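Local structure of halogenase (Chondromyces crocatus, 3E1T) at residues 58-62 and 63-67. The protein probably chlorinates an aromatic group during chondrochloren biosynthesis, as a variant FAD-dependent halogenase that carries bound flavin-adenine dinucleotide. Numbering follows the deposited sequence.
Sequences ICAML and GLTDE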
ATOM      1  N   ILE A  58       2.940 -12.894   7.121  1.00 42.09           N
ATOM      2  CA  ILE A  58       2.655 -12.029   8.273  1.00 42.38           C
ATOM      3  C   ILE A  58       1.561 -12.596   9.173  1.00 43.11           C
ATOM      4  O   ILE A  58       1.772 -12.754  10.374  1.00 42.86           O
ATOM      5  CB  ILE A  58       2.292 -10.569   7.846  1.00 41.77           C
ATOM      6  CG1 ILE A  58       3.432  -9.921   7.052  1.00 40.48           C
ATOM      7  CG2 ILE A  58       1.915  -9.706   9.050  1.00 41.59           C
ATOM      8  CD1 ILE A  58       4.750  -9.778   7.788  1.00 35.27           C
ATOM      9  N   CYS A  59       0.402 -12.890   8.586  1.00 43.99           N
ATOM     10  CA  CYS A  59      -0.747 -13.367   9.347  1.00 45.55           C
ATOM     11  C   CYS A  59      -0.528 -14.723  10.022  1.00 45.85           C
ATOM     12  O   CYS A  59      -1.203 -15.043  10.993  1.00 46.10           O
ATOM     13  CB  CYS A  59      -2.003 -13.380   8.479  1.00 45.33           C
ATOM     14  SG  CYS A  59      -2.525 -11.732   8.006  1.00 47.96           S
ATOM     15  N   ALA A  60       0.422 -15.503   9.510  1.00 46.82           N
ATOM     16  CA  ALA A  60       0.801 -16.777  10.121  1.00 47.72           C
ATOM     17  C   ALA A  60       1.666 -16.529  11.354  1.00 48.41           C
ATOM     18  O   ALA A  60       1.456 -17.147  12.406  1.00 48.37           O
ATOM     19  CB  ALA A  60       1.543 -17.648   9.117  1.00 47.86           C
ATOM     20  N   MET A  61       2.636 -15.622  11.210  1.00 48.80           N
ATOM     21  CA  MET A  61       3.498 -15.190  12.308  1.00 49.59           C
ATOM     22  C   MET A  61       2.691 -14.548  13.444  1.00 49.56           C
ATOM     23  O   MET A  61       3.041 -14.686  14.618  1.00 49.48           O
ATOM     24  CB  MET A  61       4.557 -14.208  11.792  1.00 50.17           C
ATOM     25  CG  MET A  61       5.765 -14.062  12.710  1.00 52.38           C
ATOM     26  SD  MET A  61       7.273 -14.928  12.191  1.00 58.36           S
ATOM     27  CE  MET A  61       6.664 -16.385  11.329  1.00 56.68           C
ATOM     28  N   LEU A  62       1.614 -13.849  13.083  1.00 49.16           N
ATOM     29  CA  LEU A  62       0.700 -13.266  14.064  1.00 49.39           C
ATOM     30  C   LEU A  62      -0.256 -14.302  14.672  1.00 49.70           C
ATOM     31  O   LEU A  62      -0.937 -14.018  15.658  1.00 49.55           O
ATOM     32  CB  LEU A  62      -0.113 -12.126  13.436  1.00 49.14           C
ATOM     33  CG  LEU A  62       0.627 -10.862  12.966  1.00 49.05           C
ATOM     34  CD1 LEU A  62      -0.251 -10.075  12.004  1.00 48.49           C
ATOM     35  CD2 LEU A  62       1.056  -9.986  14.143  1.00 48.15           C
ATOM     36  N   GLY A  63      -0.307 -15.490  14.071  1.00 49.99           N
ATOM     37  CA  GLY A  63      -1.196 -16.566  14.516  1.00 50.41           C
ATOM     38  C   GLY A  63      -2.651 -16.329  14.165  1.00 50.47           C
ATOM     39  O   GLY A  63      -3.540 -16.545  14.994  1.00 50.47           O
ATOM     40  N   LEU A  64      -2.903 -15.881  12.937  1.00 50.42           N
ATOM     41  CA  LEU A  64      -4.270 -15.605  12.500  1.00 50.65           C
ATOM     42  C   LEU A  64      -4.762 -16.503  11.364  1.00 50.82           C
ATOM     43  O   LEU A  64      -5.883 -16.326  10.880  1.00 50.58           O
ATOM     44  CB  LEU A  64      -4.434 -14.128  12.110  1.00 50.74           C
ATOM     45  CG  LEU A  64      -4.533 -13.099  13.233  1.00 50.70           C
ATOM     46  CD1 LEU A  64      -4.656 -11.708  12.651  1.00 50.34           C
ATOM     47  CD2 LEU A  64      -5.709 -13.390  14.163  1.00 50.47           C
ATOM     48  N   THR A  65      -3.930 -17.457  10.947  1.00 51.21           N
ATOM     49  CA  THR A  65      -4.271 -18.363   9.843  1.00 51.96           C
ATOM     50  C   THR A  65      -5.709 -18.883   9.947  1.00 52.61           C
ATOM     51  O   THR A  65      -6.521 -18.672   9.040  1.00 52.80           O
ATOM     52  CB  THR A  65      -3.297 -19.558   9.767  1.00 51.83           C
ATOM     53  OG1 THR A  65      -1.944 -19.086   9.774  1.00 51.70           O
ATOM     54  CG2 THR A  65      -3.537 -20.370   8.512  1.00 52.09           C
ATOM     55  N   ASP A  66      -6.025 -19.536  11.064  1.00 53.33           N
ATOM     56  CA  ASP A  66      -7.320 -20.189  11.233  1.00 54.21           C
ATOM     57  C   ASP A  66      -8.462 -19.179  11.198  1.00 54.19           C
ATOM     58  O   ASP A  66      -9.471 -19.408  10.530  1.00 54.37           O
ATOM     59  CB  ASP A  66      -7.363 -21.019  12.527  1.00 54.74           C
ATOM     60  CG  ASP A  66      -6.170 -21.966  12.670  1.00 56.25           C
ATOM     61  OD1 ASP A  66      -6.034 -22.577  13.757  1.00 58.46           O
ATOM     62  OD2 ASP A  66      -5.364 -22.102  11.718  1.00 57.86           O
ATOM     63  N   GLU A  67      -8.289 -18.057  11.895  1.00 54.32           N
ATOM     64  CA  GLU A  67      -9.312 -17.009  11.946  1.00 54.70           C
ATOM     65  C   GLU A  67      -9.563 -16.346  10.581  1.00 54.69           C
ATOM     66  O   GLU A  67     -10.685 -15.931  10.285  1.00 54.80           O
ATOM     67  CB  GLU A  67      -8.965 -15.966  13.006  1.00 54.59           C
ATOM     68  CG  GLU A  67     -10.188 -15.268  13.598  1.00 54.99           C
ATOM     69  CD  GLU A  67      -9.838 -14.188  14.620  1.00 55.48           C
ATOM     70  OE1 GLU A  67      -8.734 -14.241  15.216  1.00 55.67           O
ATOM     71  OE2 GLU A  67     -10.682 -13.285  14.833  1.00 56.50           O
TER
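Leu64 N donates to Cys59 O over 2.7 Å, a short bond that is nearly straight (160° at the hydrogen) and meets the carbonyl almost end-on. One residue earlier, Gly63 N reaches back to Ala60 O at 2.9 Å; this bond is more bent, 141°, and its donor stands well above the carbonyl plane instead of on a lone pair. Together the two bonds form a Schellman motif that finishes helix 52-61. Gly63 makes the turn with positive phi, a backbone shape that suits glycine, and the chain starts helix 65-69 two residues later. Beside the nested bonds, Cys59 CB and Leu64 CB face each other at 4.4 Å, an apolar contact alongside the short bond. Further along, Thr65 lays OG1 against Ala60, 3.6 Å from CA and 3.8 Å from CB. A chi1 of -51° places that hydroxyl beside its own backbone N, with the methyl CG2 anti to N. Leu62 packs on Ser24 and Phe25 of helix 17-27, while Leu64 lies against Leu117 and Asn120 of helix 110-123; Asn120 ND2 also hydrogen-bonds to Leu62 O. Two carbonyls of the last helical turn are thus satisfied by amides of the residues that follow, where the chain turns away at Gly63 between helix 52-61 and the short helix 65-69, and the leucines are buried against neighbouring helices of the FAD-binding fold.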